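Local coordinates for 3-oxoacyl-[acyl-carrier-protein] synthase 2 (Rickettsia rickettsii, PDB 4JGA), which probably catalyses the condensation of malonyl-acyl carrier protein with a growing acyl chain, the elongation step of bacterial fatty acid synthesis, at residues H296-M310 with G335-E347. Sequence-based numbering, arbitrary orientation.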
ATOM      1  N   HIS A 296      20.294   3.988  -7.159  1.00 10.94           N
ATOM      2  CA  HIS A 296      21.447   3.168  -7.541  1.00 11.14           C
ATOM      3  C   HIS A 296      22.388   4.014  -8.439  1.00 11.54           C
ATOM      4  O   HIS A 296      21.955   4.558  -9.450  1.00 11.14           O
ATOM      5  CB  HIS A 296      20.961   1.936  -8.288  1.00 10.91           C
ATOM      6  CG  HIS A 296      21.982   0.846  -8.392  1.00 11.40           C
ATOM      7  ND1 HIS A 296      23.126   0.975  -9.137  1.00 12.07           N
ATOM      8  CD2 HIS A 296      21.977  -0.427  -7.941  1.00 11.41           C
ATOM      9  CE1 HIS A 296      23.808  -0.153  -9.101  1.00 12.48           C
ATOM     10  NE2 HIS A 296      23.127  -1.024  -8.392  1.00 12.01           N
ATOM     11  N   PRO A 297      23.670   4.148  -8.062  1.00 12.05           N
ATOM     12  CA  PRO A 297      24.554   4.990  -8.884  1.00 12.73           C
ATOM     13  C   PRO A 297      24.738   4.548 -10.340  1.00 12.87           C
ATOM     14  O   PRO A 297      25.017   5.366 -11.187  1.00 13.14           O
ATOM     15  CB  PRO A 297      25.888   4.952  -8.126  1.00 13.49           C
ATOM     16  CG  PRO A 297      25.512   4.666  -6.718  1.00 13.20           C
ATOM     17  CD  PRO A 297      24.298   3.755  -6.805  1.00 12.32           C
ATOM     18  N   GLU A 298      24.539   3.263 -10.621  1.00 12.74           N
ATOM     19  CA  GLU A 298      24.607   2.753 -11.989  1.00 13.06           C
ATOM     20  C   GLU A 298      23.241   2.657 -12.664  1.00 12.36           C
ATOM     21  O   GLU A 298      23.128   2.150 -13.762  1.00 12.43           O
ATOM     22  CB  GLU A 298      25.291   1.386 -12.002  1.00 13.66           C
ATOM     23  CG  GLU A 298      26.678   1.362 -11.382  1.00 14.59           C
ATOM     24  CD  GLU A 298      27.586   2.351 -12.084  1.00 15.63           C
ATOM     25  OE1 GLU A 298      27.733   2.289 -13.309  1.00 15.97           O
ATOM     26  OE2 GLU A 298      28.116   3.261 -11.434  1.00 16.46           O
ATOM     27  N   GLY A 299      22.199   3.147 -12.002  1.00 11.71           N
ATOM     28  CA  GLY A 299      20.863   3.098 -12.541  1.00 11.13           C
ATOM     29  C   GLY A 299      20.300   1.725 -12.890  1.00 10.77           C
ATOM     30  O   GLY A 299      19.391   1.640 -13.697  1.00 10.47           O
ATOM     31  N   ARG A 300      20.772   0.677 -12.225  1.00 10.81           N
ATOM     32  CA  ARG A 300      20.396  -0.688 -12.572  1.00 10.70           C
ATOM     33  C   ARG A 300      18.868  -0.942 -12.488  1.00 10.10           C
ATOM     34  O   ARG A 300      18.297  -1.505 -13.413  1.00  9.85           O
ATOM     35  CB  ARG A 300      21.130  -1.703 -11.702  1.00 10.97           C
ATOM     36  CG  ARG A 300      20.962  -3.122 -12.193  1.00 11.16           C
ATOM     37  CD  ARG A 300      21.903  -4.141 -11.575  1.00 11.60           C
ATOM     38  NE  ARG A 300      21.663  -5.386 -12.301  1.00 11.80           N
ATOM     39  CZ  ARG A 300      20.709  -6.278 -12.008  1.00 11.48           C
ATOM     40  NH1 ARG A 300      19.919  -6.118 -10.947  1.00 10.94           N
ATOM     41  NH2 ARG A 300      20.561  -7.351 -12.759  1.00 11.74           N
ATOM     42  N   GLY A 301      18.243  -0.530 -11.378  1.00  9.75           N
ATOM     43  CA  GLY A 301      16.811  -0.738 -11.178  1.00  9.36           C
ATOM     44  C   GLY A 301      15.970   0.022 -12.205  1.00  9.35           C
ATOM     45  O   GLY A 301      15.031  -0.528 -12.776  1.00  9.19           O
ATOM     46  N   ALA A 302      16.362   1.263 -12.470  1.00  9.60           N
ATOM     47  CA  ALA A 302      15.665   2.112 -13.433  1.00  9.71           C
ATOM     48  C   ALA A 302      15.795   1.539 -14.836  1.00 10.11           C
ATOM     49  O   ALA A 302      14.790   1.417 -15.529  1.00  9.90           O
ATOM     50  CB  ALA A 302      16.191   3.547 -13.367  1.00  9.94           C
ATOM     51  N   TYR A 303      17.022   1.165 -15.219  1.00 10.63           N
ATOM     52  CA  TYR A 303      17.290   0.559 -16.510  1.00 11.20           C
ATOM     53  C   TYR A 303      16.468  -0.698 -16.709  1.00 10.90           C
ATOM     54  O   TYR A 303      15.858  -0.885 -17.749  1.00 10.85           O
ATOM     55  CB  TYR A 303      18.791   0.228 -16.650  1.00 12.13           C
ATOM     56  CG  TYR A 303      19.181  -0.514 -17.918  1.00 13.14           C
ATOM     57  CD1 TYR A 303      19.158  -1.883 -17.950  1.00 13.53           C
ATOM     58  CD2 TYR A 303      19.519   0.162 -19.082  1.00 13.94           C
ATOM     59  CE1 TYR A 303      19.488  -2.574 -19.098  1.00 14.42           C
ATOM     60  CE2 TYR A 303      19.868  -0.506 -20.243  1.00 14.81           C
ATOM     61  CZ  TYR A 303      19.831  -1.884 -20.242  1.00 15.29           C
ATOM     62  OH  TYR A 303      20.172  -2.629 -21.349  1.00 16.51           O
ATOM     63  N   ARG A 304      16.467  -1.579 -15.707  1.00 10.60           N
ATOM     64  CA  ARG A 304      15.721  -2.810 -15.790  1.00 10.44           C
ATOM     65  C   ARG A 304      14.213  -2.579 -15.875  1.00  9.94           C
ATOM     66  O   ARG A 304      13.540  -3.272 -16.596  1.00 10.05           O
ATOM     67  CB  ARG A 304      16.049  -3.719 -14.605  1.00 10.47           C
ATOM     68  CG  ARG A 304      17.447  -4.349 -14.683  1.00 11.05           C
ATOM     69  CD  ARG A 304      17.833  -5.006 -13.364  1.00 11.08           C
ATOM     70  NE  ARG A 304      16.808  -5.953 -12.982  1.00 10.91           N
ATOM     71  CZ  ARG A 304      16.161  -5.969 -11.823  1.00 10.63           C
ATOM     72  NH1 ARG A 304      16.509  -5.182 -10.802  1.00 10.63           N
ATOM     73  NH2 ARG A 304      15.182  -6.849 -11.662  1.00 10.33           N
ATOM     74  N   ALA A 305      13.677  -1.644 -15.102  1.00  9.57           N
ATOM     75  CA  ALA A 305      12.243  -1.382 -15.161  1.00  9.13           C
ATOM     76  C   ALA A 305      11.807  -0.983 -16.574  1.00  9.37           C
ATOM     77  O   ALA A 305      10.804  -1.478 -17.080  1.00  9.22           O
ATOM     78  CB  ALA A 305      11.852  -0.313 -14.177  1.00  8.70           C
ATOM     79  N   MET A 306      12.567  -0.080 -17.193  1.00  9.73           N
ATOM     80  CA  MET A 306      12.291   0.330 -18.565  1.00 10.27           C
ATOM     81  C   MET A 306      12.400  -0.859 -19.514  1.00 10.65           C
ATOM     82  O   MET A 306      11.506  -1.119 -20.320  1.00 10.47           O
ATOM     83  CB  MET A 306      13.243   1.448 -19.014  1.00 10.67           C
ATOM     84  CG  MET A 306      12.991   2.762 -18.277  1.00 10.40           C
ATOM     85  SD  MET A 306      14.018   4.103 -18.905  1.00 11.15           S
ATOM     86  CE  MET A 306      15.633   3.625 -18.271  1.00 11.40           C
ATOM     87  N   ARG A 307      13.498  -1.580 -19.390  1.00 11.00           N
ATOM     88  CA  ARG A 307      13.756  -2.697 -20.263  1.00 11.87           C
ATOM     89  C   ARG A 307      12.659  -3.750 -20.150  1.00 11.51           C
ATOM     90  O   ARG A 307      12.157  -4.242 -21.162  1.00 11.83           O
ATOM     91  CB  ARG A 307      15.108  -3.324 -19.934  1.00 12.63           C
ATOM     92  CG  ARG A 307      15.524  -4.437 -20.884  1.00 13.76           C
ATOM     93  CD  ARG A 307      16.556  -5.350 -20.235  1.00 14.46           C
ATOM     94  NE  ARG A 307      16.014  -5.849 -18.959  1.00 14.40           N
ATOM     95  CZ  ARG A 307      16.745  -6.438 -18.015  1.00 14.79           C
ATOM     96  NH1 ARG A 307      18.042  -6.624 -18.186  1.00 15.67           N
ATOM     97  NH2 ARG A 307      16.158  -6.850 -16.899  1.00 14.65           N
ATOM     98  N   ASP A 308      12.311  -4.100 -18.923  1.00 10.78           N
ATOM     99  CA  ASP A 308      11.268  -5.098 -18.687  1.00 10.72           C
ATOM    100  C   ASP A 308       9.879  -4.638 -19.159  1.00 10.24           C
ATOM    101  O   ASP A 308       9.082  -5.437 -19.592  1.00 10.11           O
ATOM    102  CB  ASP A 308      11.177  -5.421 -17.202  1.00 10.48           C
ATOM    103  CG  ASP A 308      12.436  -6.131 -16.672  1.00 10.99           C
ATOM    104  OD1 ASP A 308      13.375  -6.447 -17.452  1.00 11.57           O
ATOM    105  OD2 ASP A 308      12.436  -6.336 -15.447  1.00 11.15           O
ATOM    106  N   ALA A 309       9.608  -3.351 -19.052  1.00  9.83           N
ATOM    107  CA  ALA A 309       8.303  -2.837 -19.443  1.00  9.81           C
ATOM    108  C   ALA A 309       8.106  -3.050 -20.938  1.00 10.52           C
ATOM    109  O   ALA A 309       7.048  -3.476 -21.379  1.00 10.54           O
ATOM    110  CB  ALA A 309       8.171  -1.376 -19.068  1.00  9.45           C
ATOM    111  N   MET A 310       9.186  -2.868 -21.689  1.00 11.22           N
ATOM    112  CA  MET A 310       9.181  -3.066 -23.145  1.00 12.07           C
ATOM    113  C   MET A 310       9.160  -4.523 -23.540  1.00 12.60           C
ATOM    114  O   MET A 310       8.443  -4.899 -24.462  1.00 12.93           O
ATOM    115  CB  MET A 310      10.360  -2.335 -23.774  1.00 12.48           C
ATOM    116  CG  MET A 310      10.173  -0.832 -23.753  1.00 12.38           C
ATOM    117  SD  MET A 310      11.475   0.031 -24.629  1.00 13.08           S
ATOM    118  CE  MET A 310      12.896  -0.264 -23.620  1.00 13.07           C
ATOM    119  N   GLY A 335      20.693  12.663 -13.533  1.00 14.21           N
ATOM    120  CA  GLY A 335      21.821  12.154 -14.308  1.00 14.72           C
ATOM    121  C   GLY A 335      21.772  10.652 -14.462  1.00 14.16           C
ATOM    122  O   GLY A 335      22.082  10.123 -15.512  1.00 14.42           O
ATOM    123  N   ILE A 336      21.375   9.967 -13.397  1.00 13.44           N
ATOM    124  CA  ILE A 336      21.243   8.526 -13.426  1.00 12.92           C
ATOM    125  C   ILE A 336      20.162   8.087 -14.413  1.00 12.32           C
ATOM    126  O   ILE A 336      20.384   7.148 -15.210  1.00 12.27           O
ATOM    127  CB  ILE A 336      20.978   7.983 -12.016  1.00 12.52           C
ATOM    128  CG1 ILE A 336      22.269   8.111 -11.186  1.00 13.14           C
ATOM    129  CG2 ILE A 336      20.538   6.539 -12.064  1.00 12.04           C
ATOM    130  CD1 ILE A 336      22.015   8.073  -9.684  1.00 12.93           C
ATOM    131  N   GLU A 337      19.019   8.765 -14.366  1.00 11.82           N
ATOM    132  CA  GLU A 337      17.919   8.459 -15.288  1.00 11.47           C
ATOM    133  C   GLU A 337      18.343   8.774 -16.726  1.00 12.03           C
ATOM    134  O   GLU A 337      18.127   7.982 -17.630  1.00 11.94           O
ATOM    135  CB  GLU A 337      16.650   9.231 -14.945  1.00 11.10           C
ATOM    136  CG  GLU A 337      15.502   8.881 -15.889  1.00 10.82           C
ATOM    137  CD  GLU A 337      14.186   9.509 -15.497  1.00 10.60           C
ATOM    138  OE1 GLU A 337      14.229  10.559 -14.828  1.00 10.81           O
ATOM    139  OE2 GLU A 337      13.107   8.976 -15.884  1.00 10.17           O
ATOM    140  N   LEU A 338      18.983   9.907 -16.919  1.00 12.64           N
ATOM    141  CA  LEU A 338      19.432  10.260 -18.258  1.00 13.51           C
ATOM    142  C   LEU A 338      20.378   9.191 -18.842  1.00 14.05           C
ATOM    143  O   LEU A 338      20.241   8.808 -20.011  1.00 14.42           O
ATOM    144  CB  LEU A 338      20.115  11.626 -18.244  1.00 14.15           C
ATOM    145  CG  LEU A 338      20.696  12.084 -19.577  1.00 14.97           C
ATOM    146  CD1 LEU A 338      19.569  12.445 -20.516  1.00 14.90           C
ATOM    147  CD2 LEU A 338      21.631  13.258 -19.401  1.00 15.78           C
ATOM    148  N   ALA A 339      21.348   8.739 -18.048  1.00 14.32           N
ATOM    149  CA  ALA A 339      22.340   7.763 -18.526  1.00 14.86           C
ATOM    150  C   ALA A 339      21.650   6.432 -18.790  1.00 14.39           C
ATOM    151  O   ALA A 339      21.915   5.802 -19.825  1.00 14.92           O
ATOM    152  CB  ALA A 339      23.516   7.610 -17.557  1.00 15.13           C
ATOM    153  N   ALA A 340      20.751   6.015 -17.905  1.00 13.63           N
ATOM    154  CA  ALA A 340      19.986   4.775 -18.156  1.00 13.37           C
ATOM    155  C   ALA A 340      19.124   4.851 -19.448  1.00 13.63           C
ATOM    156  O   ALA A 340      19.113   3.935 -20.251  1.00 13.76           O
ATOM    157  CB  ALA A 340      19.103   4.423 -16.955  1.00 12.53           C
ATOM    158  N   VAL A 341      18.418   5.968 -19.630  1.00 13.86           N
ATOM    159  CA  VAL A 341      17.655   6.216 -20.850  1.00 14.22           C
ATOM    160  C   VAL A 341      18.522   6.194 -22.114  1.00 15.27           C
ATOM    161  O   VAL A 341      18.218   5.502 -23.088  1.00 15.06           O
ATOM    162  CB  VAL A 341      16.862   7.536 -20.730  1.00 14.11           C
ATOM    163  CG1 VAL A 341      16.317   7.963 -22.085  1.00 14.62           C
ATOM    164  CG2 VAL A 341      15.741   7.362 -19.710  1.00 13.28           C
ATOM    165  N   GLN A 342      19.649   6.897 -22.076  1.00 16.47           N
ATOM    166  CA  GLN A 342      20.525   6.953 -23.249  1.00 17.88           C
ATOM    167  C   GLN A 342      21.162   5.580 -23.575  1.00 18.75           C
ATOM    168  O   GLN A 342      21.251   5.201 -24.736  1.00 18.90           O
ATOM    169  CB  GLN A 342      21.526   8.120 -23.133  1.00 18.55           C
ATOM    170  CG  GLN A 342      20.765   9.432 -23.247  1.00 18.72           C
ATOM    171  CD  GLN A 342      21.588  10.694 -23.218  1.00 19.74           C
ATOM    172  OE1 GLN A 342      21.159  11.716 -23.751  1.00 20.36           O
ATOM    173  NE2 GLN A 342      22.746  10.655 -22.573  1.00 20.08           N
ATOM    174  N   LYS A 343      21.541   4.836 -22.541  1.00 19.34           N
ATOM    175  CA  LYS A 343      22.061   3.488 -22.699  1.00 20.82           C
ATOM    176  C   LYS A 343      21.055   2.646 -23.449  1.00 20.02           C
ATOM    177  O   LYS A 343      21.388   1.961 -24.393  1.00 20.16           O
ATOM    178  CB  LYS A 343      22.307   2.851 -21.321  1.00 22.55           C
ATOM    179  CG  LYS A 343      23.138   1.558 -21.315  1.00 25.18           C
ATOM    180  CD  LYS A 343      24.479   1.861 -20.644  1.00 27.60           C
ATOM    181  CE  LYS A 343      25.472   0.695 -20.723  1.00 29.33           C
ATOM    182  NZ  LYS A 343      26.228   0.691 -21.990  1.00 31.07           N
ATOM    183  N   LEU A 344      19.800   2.720 -23.021  1.00 18.80           N
ATOM    184  CA  LEU A 344      18.752   1.896 -23.604  1.00 18.29           C
ATOM    185  C   LEU A 344      18.285   2.375 -24.989  1.00 18.55           C
ATOM    186  O   LEU A 344      17.963   1.533 -25.861  1.00 18.66           O
ATOM    187  CB  LEU A 344      17.569   1.895 -22.638  1.00 17.55           C
ATOM    188  CG  LEU A 344      16.528   0.810 -22.667  1.00 17.09           C
ATOM    189  CD1 LEU A 344      17.116  -0.592 -22.734  1.00 17.21           C
ATOM    190  CD2 LEU A 344      15.686   0.995 -21.396  1.00 16.45           C
ATOM    191  N   PHE A 345      18.268   3.697 -25.209  1.00 18.11           N
ATOM    192  CA  PHE A 345      17.598   4.254 -26.383  1.00 18.44           C
ATOM    193  C   PHE A 345      18.467   4.937 -27.416  1.00 20.01           C
ATOM    194  O   PHE A 345      18.066   5.038 -28.578  1.00 20.38           O
ATOM    195  CB  PHE A 345      16.523   5.251 -25.942  1.00 17.60           C
ATOM    196  CG  PHE A 345      15.336   4.600 -25.295  1.00 16.35           C
ATOM    197  CD1 PHE A 345      14.346   4.026 -26.077  1.00 16.23           C
ATOM    198  CD2 PHE A 345      15.213   4.563 -23.914  1.00 15.39           C
ATOM    199  CE1 PHE A 345      13.263   3.406 -25.490  1.00 15.68           C
ATOM    200  CE2 PHE A 345      14.130   3.947 -23.314  1.00 14.74           C
ATOM    201  CZ  PHE A 345      13.142   3.379 -24.097  1.00 14.78           C
ATOM    202  N   LEU A 346      19.649   5.402 -27.035  1.00 21.04           N
ATOM    203  CA  LEU A 346      20.385   6.292 -27.929  1.00 22.92           C
ATOM    204  C   LEU A 346      20.746   5.659 -29.308  1.00 23.91           C
ATOM    205  O   LEU A 346      20.509   6.275 -30.354  1.00 23.99           O
ATOM    206  CB  LEU A 346      21.611   6.859 -27.202  1.00 23.91           C
ATOM    207  CG  LEU A 346      22.501   7.830 -27.988  1.00 25.87           C
ATOM    208  CD1 LEU A 346      21.697   9.050 -28.430  1.00 25.97           C
ATOM    209  CD2 LEU A 346      23.717   8.234 -27.151  1.00 26.55           C
ATOM    210  N   GLU A 347      21.268   4.427 -29.294  1.00 24.34           N
ATOM    211  CA  GLU A 347      21.684   3.738 -30.528  1.00 25.72           C
ATOM    212  C   GLU A 347      20.474   3.359 -31.380  1.00 25.35           C
ATOM    213  O   GLU A 347      20.493   3.564 -32.576  1.00 26.40           O
ATOM    214  CB  GLU A 347      22.565   2.487 -30.238  1.00 25.85           C
TER
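Leu344 enters the hollow between Tyr303, Met306, Arg307 and Met310, and its side chain is a compact worked example of a knob from helix 335-345 fitted into a hole on helix 300-310. Its CB comes first, 4.1 Å from Tyr303 CE2. CG, anti to the backbone N (chi1 -159°), then reaches the Met310 methyl, and there the branch divides. CD1 lies oblique to the tyrosine ring, 3.7 Å from Tyr303 CE2. CD2 presses on Met306 CB at 3.4 Å, a tight carbon pair. CD2 also meets Met310 CE, the two side chains meeting end-on.

Beyond the knob, Met310 bends at its last torsion (chi3 -68°), which brings CE to 3.7 Å from Phe345 CZ. Met310 SD lies 4.8 Å from the centroid of the Phe345 ring in an oblique Met-aromatic contact. Met306 SD lies against Val341 CG2, its chain running nearly perpendicular to the valine, and its CE rests on the Ala340 methyl. At the other end, Ile336 CG2 sits 3.5 Å from Gly299 CA, where Gly299, at the N-cap and with positive phi, has no side chain to stand in the way of the isoleucine branch.

Helices 300-310 and 335-345 cross at -42°, with axes 9.1 Å apart at closest approach. Met306 also touches Leu416 and Asn418 of strand 414-421, joining this apolar helix-helix packing to the central sheet of the C-terminal half of the thiolase-type beta-ketoacyl synthase fold.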